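Local coordinates for histone acetyltransferase (Trypanosoma brucei brucei, PDB 6IF4), which probably transfers acetyl groups from acetyl-CoA to protein lysines as a MYST-family enzyme, and is represented here by its presumed Tudor domain, at residues Tyr11-Glu16 with Gly54-Glu59; Ala20-Glu25 with His40-Asp45. All coordinates share one frame; numbering follows the deposited sequence.

Interaction 1 (Tyr11-Glu16 with Gly54-Glu59); sequences YATLHE and GSALRE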
ATOM      1  N   TYR B  11       1.123  -5.319   5.134  1.00 15.65           N
ATOM      2  CA  TYR B  11       2.570  -5.212   5.059  1.00 14.63           C
ATOM      3  C   TYR B  11       2.925  -4.710   3.669  1.00 16.70           C
ATOM      4  O   TYR B  11       2.376  -5.188   2.672  1.00 17.89           O
ATOM      5  CB  TYR B  11       3.255  -6.556   5.313  1.00 17.45           C
ATOM      6  CG  TYR B  11       3.225  -7.020   6.754  1.00 22.72           C
ATOM      7  CD1 TYR B  11       4.021  -6.414   7.717  1.00 16.59           C
ATOM      8  CD2 TYR B  11       2.408  -8.071   7.145  1.00 28.32           C
ATOM      9  CE1 TYR B  11       3.999  -6.841   9.034  1.00 17.88           C
ATOM     10  CE2 TYR B  11       2.379  -8.504   8.459  1.00 29.02           C
ATOM     11  CZ  TYR B  11       3.175  -7.886   9.397  1.00 22.50           C
ATOM     12  OH  TYR B  11       3.144  -8.316  10.706  1.00 30.95           O
ATOM     13  N   ALA B  12       3.835  -3.747   3.604  1.00 13.05           N
ATOM     14  CA  ALA B  12       4.227  -3.141   2.341  1.00 12.56           C
ATOM     15  C   ALA B  12       5.741  -3.152   2.223  1.00 14.30           C
ATOM     16  O   ALA B  12       6.451  -2.871   3.193  1.00 18.73           O
ATOM     17  CB  ALA B  12       3.703  -1.706   2.216  1.00 12.19           C
ATOM     18  N   THR B  13       6.233  -3.493   1.036  1.00 14.75           N
ATOM     19  CA  THR B  13       7.666  -3.446   0.813  1.00 15.14           C
ATOM     20  C   THR B  13       8.149  -2.002   0.799  1.00 22.93           C
ATOM     21  O   THR B  13       7.448  -1.084   0.358  1.00 17.72           O
ATOM     22  CB  THR B  13       8.045  -4.131  -0.500  1.00 18.57           C
ATOM     23  OG1 THR B  13       7.391  -3.475  -1.593  1.00 15.84           O
ATOM     24  CG2 THR B  13       7.646  -5.596  -0.471  1.00 16.59           C
ATOM     25  N   LEU B  14       9.371  -1.813   1.281  1.00 19.74           N
ATOM     26  CA  LEU B  14      10.013  -0.505   1.248  1.00 22.44           C
ATOM     27  C   LEU B  14      11.506  -0.778   1.259  1.00 22.09           C
ATOM     28  O   LEU B  14      12.052  -1.180   2.293  1.00 27.98           O
ATOM     29  CB  LEU B  14       9.595   0.349   2.442  1.00 24.07           C
ATOM     30  CG  LEU B  14      10.405   1.619   2.714  1.00 23.97           C
ATOM     31  CD1 LEU B  14      10.271   2.592   1.559  1.00 25.50           C
ATOM     32  CD2 LEU B  14       9.961   2.265   4.024  1.00 26.01           C
ATOM     33  N   HIS B  15      12.153  -0.579   0.113  1.00 31.49           N
ATOM     34  CA  HIS B  15      13.561  -0.925  -0.050  1.00 39.34           C
ATOM     35  C   HIS B  15      13.792  -2.396   0.291  1.00 42.20           C
ATOM     36  O   HIS B  15      14.619  -2.749   1.136  1.00 35.41           O
ATOM     37  CB  HIS B  15      14.448   0.008   0.768  1.00 46.18           C
ATOM     38  CG  HIS B  15      14.282   1.449   0.404  1.00 48.76           C
ATOM     39  ND1 HIS B  15      13.840   2.400   1.300  1.00 48.39           N
ATOM     40  CD2 HIS B  15      14.485   2.102  -0.765  1.00 49.99           C
ATOM     41  CE1 HIS B  15      13.786   3.574   0.701  1.00 49.82           C
ATOM     42  NE2 HIS B  15      14.173   3.422  -0.553  1.00 49.97           N
ATOM     43  N   GLU B  16      13.024  -3.252  -0.386  1.00 33.66           N
ATOM     44  CA  GLU B  16      13.134  -4.708  -0.304  1.00 24.92           C
ATOM     45  C   GLU B  16      12.897  -5.243   1.109  1.00 19.89           C
ATOM     46  O   GLU B  16      13.347  -6.341   1.451  1.00 19.47           O
ATOM     47  CB  GLU B  16      14.482  -5.210  -0.834  1.00 32.81           C
ATOM     48  CG  GLU B  16      15.008  -4.571  -2.127  1.00 48.67           C
ATOM     49  CD  GLU B  16      15.974  -3.421  -1.885  1.00 67.33           C
ATOM     50  OE1 GLU B  16      17.100  -3.681  -1.423  1.00 67.08           O
ATOM     51  OE2 GLU B  16      15.629  -2.262  -2.217  1.00 74.06           O
ATOM     52  N   GLY B  54      -0.596  -3.893  -5.983  1.00 21.61           N
ATOM     53  CA  GLY B  54      -0.914  -4.970  -5.060  1.00 22.71           C
ATOM     54  C   GLY B  54       0.225  -5.953  -4.868  1.00 17.77           C
ATOM     55  O   GLY B  54       0.325  -6.592  -3.816  1.00 15.56           O
ATOM     56  N   SER B  55       1.106  -6.079  -5.869  1.00 15.38           N
ATOM     57  CA  SER B  55       2.223  -7.017  -5.787  1.00 21.59           C
ATOM     58  C   SER B  55       3.216  -6.653  -4.692  1.00 20.46           C
ATOM     59  O   SER B  55       4.053  -7.486  -4.330  1.00 17.40           O
ATOM     60  CB  SER B  55       2.946  -7.097  -7.135  1.00 23.36           C
ATOM     61  OG  SER B  55       3.216  -5.808  -7.651  1.00 19.53           O
ATOM     62  N   ALA B  56       3.157  -5.430  -4.171  1.00 14.28           N
ATOM     63  CA  ALA B  56       4.040  -4.997  -3.099  1.00 19.30           C
ATOM     64  C   ALA B  56       3.410  -5.135  -1.720  1.00 20.69           C
ATOM     65  O   ALA B  56       4.051  -4.779  -0.726  1.00 15.78           O
ATOM     66  CB  ALA B  56       4.471  -3.544  -3.323  1.00 17.13           C
ATOM     67  N   LEU B  57       2.189  -5.658  -1.633  1.00 15.34           N
ATOM     68  CA  LEU B  57       1.431  -5.665  -0.391  1.00 16.57           C
ATOM     69  C   LEU B  57       1.120  -7.087   0.060  1.00 17.78           C
ATOM     70  O   LEU B  57       1.034  -8.019  -0.743  1.00 14.78           O
ATOM     71  CB  LEU B  57       0.113  -4.888  -0.537  1.00 18.15           C
ATOM     72  CG  LEU B  57       0.194  -3.434  -1.004  1.00 18.87           C
ATOM     73  CD1 LEU B  57      -1.198  -2.824  -1.062  1.00 13.12           C
ATOM     74  CD2 LEU B  57       1.095  -2.627  -0.090  1.00 18.30           C
ATOM     75  N   ARG B  58       0.922  -7.223   1.369  1.00 17.00           N
ATOM     76  CA  ARG B  58       0.479  -8.453   1.999  1.00 15.79           C
ATOM     77  C   ARG B  58      -0.548  -8.095   3.058  1.00 24.46           C
ATOM     78  O   ARG B  58      -0.464  -7.037   3.683  1.00 15.74           O
ATOM     79  CB  ARG B  58       1.631  -9.217   2.675  1.00 21.85           C
ATOM     80  CG  ARG B  58       2.664  -9.805   1.745  1.00 25.62           C
ATOM     81  CD  ARG B  58       3.477 -10.874   2.464  1.00 28.20           C
ATOM     82  NE  ARG B  58       4.192 -10.365   3.632  1.00 30.08           N
ATOM     83  CZ  ARG B  58       3.870 -10.644   4.893  1.00 28.49           C
ATOM     84  NH1 ARG B  58       2.829 -11.419   5.163  1.00 39.97           N
ATOM     85  NH2 ARG B  58       4.589 -10.143   5.887  1.00 26.89           N
ATOM     86  N   GLU B  59      -1.517  -8.983   3.260  1.00 20.98           N
ATOM     87  CA  GLU B  59      -2.425  -8.830   4.387  1.00 22.80           C
ATOM     88  C   GLU B  59      -1.631  -8.844   5.685  1.00 20.31           C
ATOM     89  O   GLU B  59      -0.579  -9.479   5.789  1.00 23.38           O
ATOM     90  CB  GLU B  59      -3.461  -9.955   4.408  1.00 34.15           C
ATOM     91  CG  GLU B  59      -4.589  -9.821   3.405  1.00 42.57           C
ATOM     92  CD  GLU B  59      -5.585 -10.962   3.513  1.00 48.48           C
ATOM     93  OE1 GLU B  59      -6.373 -11.157   2.563  1.00 52.16           O
ATOM     94  OE2 GLU B  59      -5.578 -11.666   4.547  1.00 48.02           O
TER

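Interaction 2 (Ala20-Glu25 with His40-Asp45); sequences AAIIQE and HYVEQD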
ATOM      1  N   ALA B  20       5.080  -2.834   8.431  1.00 19.53           N
ATOM      2  CA  ALA B  20       3.676  -2.602   8.738  1.00 18.80           C
ATOM      3  C   ALA B  20       3.220  -1.279   8.133  1.00 15.95           C
ATOM      4  O   ALA B  20       3.927  -0.270   8.197  1.00 18.30           O
ATOM      5  CB  ALA B  20       3.453  -2.597  10.249  1.00 14.21           C
ATOM      6  N   ALA B  21       2.036  -1.292   7.525  1.00 13.30           N
ATOM      7  CA  ALA B  21       1.526  -0.119   6.836  1.00 15.88           C
ATOM      8  C   ALA B  21       0.004  -0.132   6.877  1.00 15.66           C
ATOM      9  O   ALA B  21      -0.623  -1.085   7.348  1.00 19.48           O
ATOM     10  CB  ALA B  21       2.045  -0.063   5.394  1.00 16.99           C
ATOM     11  N   ILE B  22      -0.586   0.942   6.359  1.00 16.21           N
ATOM     12  CA  ILE B  22      -2.029   1.088   6.243  1.00 14.04           C
ATOM     13  C   ILE B  22      -2.305   1.715   4.885  1.00 14.60           C
ATOM     14  O   ILE B  22      -1.503   2.498   4.368  1.00 16.53           O
ATOM     15  CB  ILE B  22      -2.630   1.954   7.381  1.00 25.84           C
ATOM     16  CG1 ILE B  22      -2.393   1.316   8.750  1.00 40.75           C
ATOM     17  CG2 ILE B  22      -4.123   2.186   7.178  1.00 25.74           C
ATOM     18  CD1 ILE B  22      -2.660   2.253   9.911  1.00 44.69           C
ATOM     19  N   ILE B  23      -3.429   1.348   4.290  1.00 20.32           N
ATOM     20  CA  ILE B  23      -3.813   1.885   2.993  1.00 22.80           C
ATOM     21  C   ILE B  23      -4.616   3.161   3.204  1.00 24.10           C
ATOM     22  O   ILE B  23      -5.672   3.147   3.845  1.00 22.50           O
ATOM     23  CB  ILE B  23      -4.585   0.845   2.179  1.00 22.41           C
ATOM     24  CG1 ILE B  23      -3.572  -0.193   1.701  1.00 22.85           C
ATOM     25  CG2 ILE B  23      -5.294   1.491   1.001  1.00 13.56           C
ATOM     26  CD1 ILE B  23      -4.155  -1.312   1.009  1.00 24.17           C
ATOM     27  N   GLN B  24      -4.108   4.266   2.662  1.00 22.16           N
ATOM     28  CA  GLN B  24      -4.755   5.560   2.814  1.00 15.20           C
ATOM     29  C   GLN B  24      -5.761   5.843   1.722  1.00 14.40           C
ATOM     30  O   GLN B  24      -6.778   6.497   1.981  1.00 23.78           O
ATOM     31  CB  GLN B  24      -3.713   6.679   2.777  1.00 25.82           C
ATOM     32  CG  GLN B  24      -2.800   6.770   3.980  1.00 38.53           C
ATOM     33  CD  GLN B  24      -2.476   8.209   4.325  1.00 42.79           C
ATOM     34  OE1 GLN B  24      -2.132   8.527   5.468  1.00 46.53           O
ATOM     35  NE2 GLN B  24      -2.616   9.095   3.344  1.00 40.74           N
ATOM     36  N   GLU B  25      -5.513   5.336   0.518  1.00 19.03           N
ATOM     37  CA  GLU B  25      -6.331   5.650  -0.640  1.00 21.51           C
ATOM     38  C   GLU B  25      -6.219   4.508  -1.632  1.00 20.91           C
ATOM     39  O   GLU B  25      -5.219   3.786  -1.663  1.00 14.02           O
ATOM     40  CB  GLU B  25      -5.889   6.955  -1.324  1.00 21.60           C
ATOM     41  CG  GLU B  25      -6.072   8.220  -0.510  1.00 25.71           C
ATOM     42  CD  GLU B  25      -7.528   8.589  -0.320  1.00 34.27           C
ATOM     43  OE1 GLU B  25      -8.373   8.106  -1.102  1.00 37.93           O
ATOM     44  OE2 GLU B  25      -7.826   9.365   0.612  1.00 40.05           O
ATOM     45  N   HIS B  40       0.598   4.204   3.797  1.00 17.57           N
ATOM     46  CA  HIS B  40       1.347   4.917   4.817  1.00 17.50           C
ATOM     47  C   HIS B  40       2.041   3.896   5.704  1.00 22.91           C
ATOM     48  O   HIS B  40       1.392   2.987   6.234  1.00 15.66           O
ATOM     49  CB  HIS B  40       0.432   5.817   5.653  1.00 16.01           C
ATOM     50  CG  HIS B  40       1.086   6.365   6.884  1.00 17.11           C
ATOM     51  ND1 HIS B  40       2.130   7.264   6.833  1.00 13.31           N
ATOM     52  CD2 HIS B  40       0.846   6.144   8.198  1.00 22.94           C
ATOM     53  CE1 HIS B  40       2.508   7.568   8.061  1.00 18.77           C
ATOM     54  NE2 HIS B  40       1.745   6.903   8.909  1.00 16.72           N
ATOM     55  N   TYR B  41       3.355   4.031   5.847  1.00 20.69           N
ATOM     56  CA  TYR B  41       4.105   3.137   6.713  1.00 13.81           C
ATOM     57  C   TYR B  41       3.878   3.586   8.146  1.00 18.45           C
ATOM     58  O   TYR B  41       4.102   4.750   8.494  1.00 17.88           O
ATOM     59  CB  TYR B  41       5.587   3.134   6.357  1.00 12.94           C
ATOM     60  CG  TYR B  41       5.831   2.638   4.959  1.00 15.59           C
ATOM     61  CD1 TYR B  41       6.011   1.282   4.700  1.00 25.34           C
ATOM     62  CD2 TYR B  41       5.860   3.522   3.891  1.00 18.00           C
ATOM     63  CE1 TYR B  41       6.224   0.829   3.413  1.00 12.33           C
ATOM     64  CE2 TYR B  41       6.067   3.080   2.610  1.00 12.05           C
ATOM     65  CZ  TYR B  41       6.251   1.736   2.374  1.00 16.14           C
ATOM     66  OH  TYR B  41       6.461   1.307   1.089  1.00 19.80           O
ATOM     67  N   VAL B  42       3.426   2.645   8.970  1.00 16.91           N
ATOM     68  CA  VAL B  42       2.917   2.954  10.297  1.00 20.86           C
ATOM     69  C   VAL B  42       3.982   3.578  11.189  1.00 24.97           C
ATOM     70  O   VAL B  42       3.681   4.453  12.011  1.00 24.21           O
ATOM     71  CB  VAL B  42       2.339   1.657  10.887  1.00 22.38           C
ATOM     72  CG1 VAL B  42       2.433   1.673  12.364  1.00 31.07           C
ATOM     73  CG2 VAL B  42       0.906   1.464  10.403  1.00 24.72           C
ATOM     74  N   GLU B  43       5.239   3.178  11.030  1.00 25.73           N
ATOM     75  CA  GLU B  43       6.332   3.705  11.833  1.00 15.86           C
ATOM     76  C   GLU B  43       7.292   4.542  10.997  1.00 32.21           C
ATOM     77  O   GLU B  43       8.494   4.586  11.273  1.00 36.09           O
ATOM     78  CB  GLU B  43       7.066   2.566  12.535  1.00 18.09           C
ATOM     79  CG  GLU B  43       6.193   1.855  13.556  1.00 24.98           C
ATOM     80  CD  GLU B  43       6.992   1.159  14.631  1.00 20.12           C
ATOM     81  OE1 GLU B  43       7.267   1.796  15.667  1.00 22.39           O
ATOM     82  OE2 GLU B  43       7.333  -0.027  14.444  1.00 24.85           O
ATOM     83  N   GLN B  44       6.769   5.208   9.969  1.00 23.64           N
ATOM     84  CA  GLN B  44       7.530   6.183   9.209  1.00 33.15           C
ATOM     85  C   GLN B  44       6.734   7.472   9.053  1.00 21.19           C
ATOM     86  O   GLN B  44       5.508   7.495   9.186  1.00 24.73           O
ATOM     87  CB  GLN B  44       7.917   5.641   7.822  1.00 28.64           C
ATOM     88  CG  GLN B  44       8.589   4.279   7.849  1.00 34.45           C
ATOM     89  CD  GLN B  44      10.102   4.374   7.872  1.00 35.71           C
ATOM     90  OE1 GLN B  44      10.682   5.386   7.475  1.00 33.31           O
ATOM     91  NE2 GLN B  44      10.750   3.316   8.345  1.00 20.07           N
ATOM     92  N   ASP B  45       7.456   8.549   8.765  1.00 20.17           N
ATOM     93  CA  ASP B  45       6.832   9.834   8.489  1.00 28.97           C
ATOM     94  C   ASP B  45       6.015   9.774   7.201  1.00 32.14           C
ATOM     95  O   ASP B  45       6.302   8.988   6.294  1.00 37.09           O
ATOM     96  CB  ASP B  45       7.897  10.928   8.383  1.00 31.82           C
ATOM     97  CG  ASP B  45       7.297  12.311   8.257  1.00 35.93           C
ATOM     98  OD1 ASP B  45       6.946  12.712   7.128  1.00 31.90           O
ATOM     99  OD2 ASP B  45       7.181  13.002   9.289  1.00 39.13           O
TER
HETATM  100  O   HOH W   1       6.085   0.555   9.760  1.00 20.73           O

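Interaction 1 (Tyr11-Glu16 with Gly54-Glu59)
Tyr11 and Arg58 both carry CG anti to the carbonyl carbon, beside the backbone N (chi1 -73° and -68°). The strand register puts the two side chains on the same face of the sheet, and these torsions, with a bend at chi3 of the arginine, then lay its guanidinium over the tyrosine. The guanidinium plane lies within 16° of the ring plane, and NH2 of Arg58 sits over one face of the ring, 3.3 Å from CD2 of Tyr11. The overlap is offset toward the CG-CD2 side rather than centred. At the ring's edge, near its plane, O of Glu59 comes to 3.6 Å from CD2 of Tyr11.

Underneath, the segments 11-13 and 57-59 run antiparallel. Tyr11 and Arg58 form a hydrogen-bonded pair: N of Tyr11 reaches O of Arg58 at 2.8 Å, while N of Arg58 returns to O of Tyr11 at 2.8 Å. A third bond, N of Thr13 to O of Ala56 at 3.1 Å, ties the strand to the end of the 3-10 turn 54-56. OG1 of Thr13 lies alongside this turn, 3.4 Å from CB of Ala56.

Ala12 and Leu57 form the non-hydrogen-bonded pair and occupy the opposite face, where CD2 of Leu57 meets CB of Ala12 at 3.6 Å. Tyr37 and Val39 also pack on Leu57, which places this face in the barrel interior. A 3-10 turn leading into a short last strand is a hallmark of SH3-like barrels, the class to which Tudor and chromo-barrel domains belong. Phe18 makes a cation-pi contact with Arg58, so on the outer face a positive group has aromatic partners in both Tyr11 and Phe18, while on the inner face Ala12 and Leu57 meet through methyl groups.

Interaction 2 (Ala20-Glu25 with His40-Asp45)
The amide of Gln24 and the imidazole of His40 meet obliquely, their planes 43° apart, with OE1 of Gln24 resting 3.7 Å from CB of His40 and somewhat farther from its CG. The amide therefore touches the root of the histidine, whose CG stands anti to the backbone N (chi1 168°); ND1 of the ring is hydrogen-bonded to Asp49. CB of Ala21 approaches the Tyr41 ring obliquely, 4.2 Å from CD1 of Tyr41.

Ile22 and His40 are a hydrogen-bonded antiparallel pair, Ala21 and Tyr41 a non-hydrogen-bonded one. N of Ile22 gives to O of His40 at 2.8 Å, and the return bond from N of His40 to O of Ile22, also 2.8 Å, is nearly straight (171°). The side chains of Ile22 and Val42 cross, CD1 of Ile22 touching CG2 of Val42 at 3.7 Å.

A type I turn runs from Tyr41 to Gln44. O of Ala20 accepts a bond from N of Val42 inside it at 3.1 Å, and also takes one from a water that in turn accepts from N of Glu43. One carbonyl thus helps fix the start of the turn.

At the other end, a classic bulge sets Gln24 and Glu25 opposite the single residue Tyr38. Strand 18-28 is flanked by strand 35-41 on this side and strand 9-13 on the other, where Ala21 pairs with Val10 through backbone hydrogen bonding; Tyr41 packs inward against Ala12 and Leu52.

The centres of the two interactions lie 11 Å apart in one antiparallel sheet, whose order runs 50-53, 35-41, 18-28, 9-13, 57-59. Interaction 2 joins the hairpin strands 18-28 and 35-41, and interaction 1 pairs the first strand, 9-13, with the last; along the chain, 20-25 and 40-45 both fall between 11-16 and 54-59. The curl of the sheet brings Tyr41 against the first strand's end: its OH lies 2.7 Å from O of Thr13, a probable hydrogen bond, and CE1 of Tyr41 packs 3.5 Å from CB of Leu14. These contacts and the pairing of 9-13 with 18-28 join the two interactions in a small SH3-like barrel, the presumed Tudor domain.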